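Local structure of glycoside hydrolase, family 11\:clostridium cellulosome enzyme, dockerin type i\:polysaccharide (Clostridium thermocellum, 2C71) at residues D13-N17 with R42-T47; G62-W66 with S82-N87. The protein probably removes acetyl groups from xylan as a metal-dependent family 4 carbohydrate esterase, acting in plant cell-wall breakdown. All coordinates share one frame; numbering follows the deposited sequence.

Contact 1. Residues D13-N17 with R42-T47; sequences DGPDN and RVNDST. With MG (magnesium ion), chain B.
Pro15 is the tightly packed part of this contact. Its ring packs between Val43 and Thr47: Pro15 CD lies 3.7 Å from Val43 CG2 and Pro15 CG lies 3.8 Å from Thr47 CB, both side chains crossing the proline at about a right angle. Val38, Ile50 and Ile51 also touch it. The Gly14–Pro15 peptide bond is cis. Thr47 is held in place from its own side, because Thr47 OG1 donates to Arg42 O (2.8 Å) and accepts from Asn44 N.

The wetter side belongs to Arg42. Its chain runs extended from CG to NE past the proline, in the opposite sense, and Arg42 CD comes 3.4 Å from Pro15 O. At the end, Arg42 NH1 reaches Asp16 OD2 at 3.0 Å in a salt bridge that takes the anti lone pair, with carboxylate and guanidinium planes 54° apart. One water joins Pro15 O to Arg42 NH1 and another joins Asp16 OD2 to Arg42 NH2. Arg42 NE is hydrogen-bonded to the Tyr68 hydroxyl, which also bonds to Asp13 O, while Asp16 OD1 caps the following helix at Leu19 N.

Asp13 OD1 binds magnesium at 2.1 Å, and Asp13 OD2 accepts from a metal-bound water. In this NodB-homology domain, apolar packing and a charged, water-bridged pair probably help to hold the loop that leads away from a metal ligand.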
loop_
_atom_site.group_PDB
_atom_site.type_symbol
_atom_site.label_atom_id
_atom_site.label_comp_id
_atom_site.label_asym_id
_atom_site.label_seq_id
_atom_site.Cartn_x
_atom_site.Cartn_y
_atom_site.Cartn_z
ATOM N N ASP A 13 -1.368 -6.671 0.673
ATOM C CA ASP A 13 -1.720 -8.102 0.758
ATOM C C ASP A 13 -2.779 -8.444 1.805
ATOM O O ASP A 13 -3.207 -9.607 1.891
ATOM C CB ASP A 13 -0.536 -9.066 0.946
ATOM C CG ASP A 13 0.280 -9.323 -0.336
ATOM O OD1 ASP A 13 0.092 -8.636 -1.372
ATOM O OD2 ASP A 13 1.140 -10.246 -0.270
ATOM N N GLY A 14 -3.216 -7.442 2.578
ATOM C CA GLY A 14 -4.258 -7.629 3.561
ATOM C C GLY A 14 -5.641 -7.265 3.035
ATOM O O GLY A 14 -5.840 -7.122 1.832
ATOM N N PRO A 15 -6.642 -7.174 3.935
ATOM C CA PRO A 15 -6.498 -7.169 5.389
ATOM C C PRO A 15 -6.485 -8.543 6.015
ATOM O O PRO A 15 -7.132 -9.474 5.518
ATOM C CB PRO A 15 -7.815 -6.451 5.813
ATOM C CG PRO A 15 -8.800 -6.862 4.757
ATOM C CD PRO A 15 -8.017 -6.801 3.491
ATOM N N ASP A 16 -5.824 -8.634 7.152
ATOM C CA ASP A 16 -5.886 -9.809 8.031
ATOM C C ASP A 16 -6.135 -9.306 9.431
ATOM O O ASP A 16 -5.388 -8.460 9.924
ATOM C CB ASP A 16 -4.564 -10.569 7.934
ATOM C CG ASP A 16 -4.519 -11.836 8.763
ATOM O OD1 ASP A 16 -4.349 -11.776 9.982
ATOM O OD2 ASP A 16 -4.668 -12.905 8.152
ATOM N N ASN A 17 -7.213 -9.748 10.076
ATOM C CA ASN A 17 -7.554 -9.225 11.405
ATOM C C ASN A 17 -6.380 -9.263 12.359
ATOM O O ASN A 17 -6.204 -8.328 13.131
ATOM C CB ASN A 17 -8.727 -9.943 12.000
ATOM C CG ASN A 17 -10.048 -9.593 11.356
ATOM O OD1 ASN A 17 -10.949 -10.512 11.213
ATOM N ND2 ASN A 17 -10.254 -8.379 10.996
ATOM N N ARG A 42 -10.084 -10.796 0.478
ATOM C CA ARG A 42 -9.912 -10.722 1.928
ATOM C C ARG A 42 -10.839 -9.723 2.605
ATOM O O ARG A 42 -10.841 -9.661 3.837
ATOM C CB ARG A 42 -8.474 -10.357 2.272
ATOM C CG ARG A 42 -7.520 -11.557 2.220
ATOM C CD ARG A 42 -6.180 -11.245 2.821
ATOM N NE ARG A 42 -5.234 -12.338 2.944
ATOM C CZ ARG A 42 -4.879 -12.910 4.095
ATOM N NH1 ARG A 42 -5.463 -12.660 5.256
ATOM N NH2 ARG A 42 -3.901 -13.791 4.082
ATOM N N VAL A 43 -11.592 -8.944 1.842
ATOM C CA VAL A 43 -12.447 -7.900 2.376
ATOM C C VAL A 43 -13.873 -8.414 2.484
ATOM O O VAL A 43 -14.548 -8.603 1.462
ATOM C CB VAL A 43 -12.375 -6.637 1.475
ATOM C CG1 VAL A 43 -13.273 -5.546 2.045
ATOM C CG2 VAL A 43 -10.960 -6.115 1.358
ATOM N N ASN A 44 -14.343 -8.629 3.712
ATOM C CA ASN A 44 -15.627 -9.276 3.933
ATOM C C ASN A 44 -16.147 -8.887 5.317
ATOM O O ASN A 44 -15.541 -8.048 5.989
ATOM C CB ASN A 44 -15.533 -10.790 3.728
ATOM C CG ASN A 44 -14.598 -11.504 4.712
ATOM O OD1 ASN A 44 -14.174 -12.636 4.434
ATOM N ND2 ASN A 44 -14.331 -10.920 5.843
ATOM N N ASP A 45 -17.301 -9.410 5.704
ATOM C CA ASP A 45 -17.845 -9.010 6.984
ATOM C C ASP A 45 -16.673 -9.074 7.949
ATOM O O ASP A 45 -16.324 -8.084 8.593
ATOM C CB ASP A 45 -18.965 -9.957 7.418
ATOM C CG ASP A 45 -20.321 -9.535 6.882
ATOM O OD1 ASP A 45 -20.359 -8.804 5.869
ATOM O OD2 ASP A 45 -21.346 -9.930 7.474
ATOM N N SER A 46 -16.060 -10.291 8.036
ATOM C CA SER A 46 -15.059 -10.615 9.069
ATOM C C SER A 46 -14.029 -9.508 9.220
ATOM O O SER A 46 -13.552 -9.259 10.327
ATOM C CB SER A 46 -14.350 -11.959 8.820
ATOM O OG SER A 46 -13.431 -12.226 9.882
ATOM N N THR A 47 -13.656 -8.884 8.108
ATOM C CA THR A 47 -12.627 -7.849 8.077
ATOM C C THR A 47 -13.172 -6.420 7.934
ATOM O O THR A 47 -12.402 -5.474 7.832
ATOM C CB THR A 47 -11.562 -8.139 7.018
ATOM O OG1 THR A 47 -12.219 -8.248 5.767
ATOM C CG2 THR A 47 -10.758 -9.401 7.350
HETATM MG MG MG B . 1.064 -8.546 -3.238
HETATM O O HOH W 1 2.214 -10.191 -2.688
HETATM O O HOH W 2 -8.120 -11.984 6.073
HETATM O O HOH W 3 -3.099 -14.697 6.725
HETATM O O HOH W 4 2.573 -7.340 -2.575
HETATM O O HOH W 5 -0.158 -9.857 -4.221
HETATM O O HOH W 6 2.188 -8.342 -5.108
#

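Contact 2. Residues G62-W66 with S82-N87; sequences GNHSW and SIADTN. With MG (magnesium ion), chain B.
The Asn63 side chain leaves the backbone toward helix 76-94, and its NH2 group is held by two acceptors there, Ile83 O and Asn87 OD1. With CG anti to the backbone N (chi1 -170°), Asn63 ND2 donates to Ile83 O at 3.1 Å and to Asn87 OD1 at 2.8 Å, both acceptors lying close to the amide plane of Asn63. The two acceptors are met differently. Ile83 O is approached on a lone pair although it also takes the helical bond from Asn87 N, whereas the Asn87 amide stands nearly perpendicular to that of Asn63, 86° between planes, and receives the donor from above its carbonyl plane. The other end of the Asn63 amide is occupied too: Asn63 OD1 accepts from Ser65 N in an Asx turn and rests 3.6 Å from Thr86 CG2. Every polar atom of this buried amide is therefore engaged, and its rotation is fixed.

Farther along, Trp66 N makes an almost straight bond to Ser82 OG (2.9 Å, 173°). The indole lies against the helix by its benzene side, where Trp66 CE3 touches Asp85 CB at 3.6 Å and Thr86 OG1 lies at the ring edge, near its plane. That hydroxyl donates to Ser82 O.

His64 turns its CB away from the helix; its NE2, Asp13 OD1 and four waters make up the six magnesium ligands, and His64 ND1 is hydrogen-bonded to Arg102 O. Within the polysaccharide deacetylase domain, the contact joins the end of strand 60-63 and the loop after it to helix 76-94; strand 35-38 pairs alongside 60-63, and Phe101 of strand 100-101 packs on Asn63 and Ile83.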
loop_
_atom_site.group_PDB
_atom_site.type_symbol
_atom_site.label_atom_id
_atom_site.label_comp_id
_atom_site.label_asym_id
_atom_site.label_seq_id
_atom_site.Cartn_x
_atom_site.Cartn_y
_atom_site.Cartn_z
ATOM N N GLY A 62 -6.065 1.591 -0.952
ATOM C CA GLY A 62 -5.962 1.400 -2.379
ATOM C C GLY A 62 -6.252 -0.039 -2.779
ATOM O O GLY A 62 -6.594 -0.893 -1.968
ATOM N N ASN A 63 -6.151 -0.288 -4.096
ATOM C CA ASN A 63 -6.604 -1.539 -4.703
ATOM C C ASN A 63 -5.393 -2.402 -5.085
ATOM O O ASN A 63 -4.531 -1.926 -5.843
ATOM C CB ASN A 63 -7.443 -1.156 -5.933
ATOM C CG ASN A 63 -8.191 -2.269 -6.582
ATOM O OD1 ASN A 63 -7.665 -3.372 -6.804
ATOM N ND2 ASN A 63 -9.448 -2.007 -6.968
ATOM N N HIS A 64 -5.315 -3.647 -4.568
ATOM C CA HIS A 64 -4.250 -4.582 -4.963
ATOM C C HIS A 64 -4.890 -5.793 -5.690
ATOM O O HIS A 64 -4.338 -6.912 -5.646
ATOM C CB HIS A 64 -3.495 -5.036 -3.697
ATOM C CG HIS A 64 -2.162 -5.705 -3.930
ATOM N ND1 HIS A 64 -1.284 -5.342 -4.937
ATOM C CD2 HIS A 64 -1.520 -6.664 -3.204
ATOM C CE1 HIS A 64 -0.188 -6.095 -4.854
ATOM N NE2 HIS A 64 -0.301 -6.892 -3.804
ATOM N N SER A 65 -6.030 -5.553 -6.355
ATOM C CA SER A 65 -6.746 -6.578 -7.125
ATOM C C SER A 65 -7.575 -7.521 -6.264
ATOM O O SER A 65 -7.463 -7.494 -5.026
ATOM C CB SER A 65 -5.825 -7.389 -8.050
ATOM O OG SER A 65 -5.425 -8.637 -7.473
ATOM N N TRP A 66 -8.388 -8.353 -6.930
ATOM C CA TRP A 66 -9.238 -9.296 -6.208
ATOM C C TRP A 66 -8.438 -10.410 -5.531
ATOM O O TRP A 66 -8.905 -10.971 -4.523
ATOM C CB TRP A 66 -10.291 -9.890 -7.159
ATOM C CG TRP A 66 -11.270 -10.778 -6.476
ATOM C CD1 TRP A 66 -11.317 -12.139 -6.529
ATOM C CD2 TRP A 66 -12.338 -10.371 -5.629
ATOM N NE1 TRP A 66 -12.359 -12.607 -5.751
ATOM C CE2 TRP A 66 -12.995 -11.535 -5.183
ATOM C CE3 TRP A 66 -12.802 -9.131 -5.199
ATOM C CZ2 TRP A 66 -14.096 -11.479 -4.307
ATOM C CZ3 TRP A 66 -13.881 -9.082 -4.331
ATOM C CH2 TRP A 66 -14.516 -10.245 -3.904
ATOM N N SER A 82 -11.746 -7.936 -11.739
ATOM C CA SER A 82 -10.906 -7.969 -10.539
ATOM C C SER A 82 -10.885 -6.613 -9.844
ATOM O O SER A 82 -11.013 -6.504 -8.614
ATOM C CB SER A 82 -9.520 -8.402 -10.940
ATOM O OG SER A 82 -8.635 -8.435 -9.857
ATOM N N ILE A 83 -10.672 -5.557 -10.627
ATOM C CA ILE A 83 -10.579 -4.218 -10.065
ATOM C C ILE A 83 -11.935 -3.713 -9.533
ATOM O O ILE A 83 -11.978 -3.073 -8.464
ATOM C CB ILE A 83 -9.898 -3.218 -11.049
ATOM C CG1 ILE A 83 -8.339 -3.270 -10.909
ATOM C CG2 ILE A 83 -10.450 -1.754 -10.818
ATOM C CD1 ILE A 83 -7.685 -4.578 -11.061
ATOM N N ALA A 84 -13.036 -3.940 -10.277
ATOM C CA ALA A 84 -14.369 -3.461 -9.879
ATOM C C ALA A 84 -14.876 -4.180 -8.658
ATOM O O ALA A 84 -15.452 -3.552 -7.754
ATOM C CB ALA A 84 -15.363 -3.602 -11.037
ATOM N N ASP A 85 -14.676 -5.484 -8.599
ATOM C CA ASP A 85 -15.182 -6.245 -7.468
ATOM C C ASP A 85 -14.452 -5.822 -6.177
ATOM O O ASP A 85 -15.047 -5.752 -5.113
ATOM C CB ASP A 85 -15.041 -7.743 -7.716
ATOM C CG ASP A 85 -15.997 -8.312 -8.725
ATOM O OD1 ASP A 85 -16.860 -7.555 -9.238
ATOM O OD2 ASP A 85 -15.893 -9.530 -9.023
ATOM N N THR A 86 -13.162 -5.519 -6.302
ATOM C CA THR A 86 -12.362 -5.027 -5.160
ATOM C C THR A 86 -12.854 -3.652 -4.694
ATOM O O THR A 86 -13.055 -3.403 -3.514
ATOM C CB THR A 86 -10.885 -5.078 -5.502
ATOM O OG1 THR A 86 -10.503 -6.436 -5.819
ATOM C CG2 THR A 86 -10.022 -4.597 -4.347
ATOM N N ASN A 87 -13.047 -2.745 -5.667
ATOM C CA ASN A 87 -13.567 -1.440 -5.302
ATOM C C ASN A 87 -14.917 -1.558 -4.579
ATOM O O ASN A 87 -15.204 -0.806 -3.650
ATOM C CB ASN A 87 -13.728 -0.550 -6.513
ATOM C CG ASN A 87 -12.426 -0.038 -7.092
ATOM O OD1 ASN A 87 -11.374 -0.024 -6.460
ATOM N ND2 ASN A 87 -12.510 0.398 -8.373
HETATM MG MG MG B . 1.064 -8.546 -3.238
HETATM O O HOH W 4 2.573 -7.340 -2.575
HETATM O O HOH W 5 -0.158 -9.857 -4.221
HETATM O O HOH W 1 2.214 -10.191 -2.688
HETATM O O HOH W 6 2.188 -8.342 -5.108
#

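How the contacts relate
Contacts 1 and 2 meet at a shared magnesium ion, and the four metal-bound waters are common to both. Both are partly buried, but contact 1 includes an exposed residue, Ser46, whereas contact 2 has none among its touching residues. Both begin in segments at or just after strands of the parallel sheet, 6-12 and 60-63, with helix 45-56 leading on to strand 60-63. Their chemistry differs. Contact 1 sets a buried proline beside a salt bridge at a watery margin, joining one loop to another that runs into a helix. Contact 2 instead uses neutral amide and hydroxyl hydrogen bonds to tie a strand end and the loop after it to the middle of a helix, with an indole at its less buried edge.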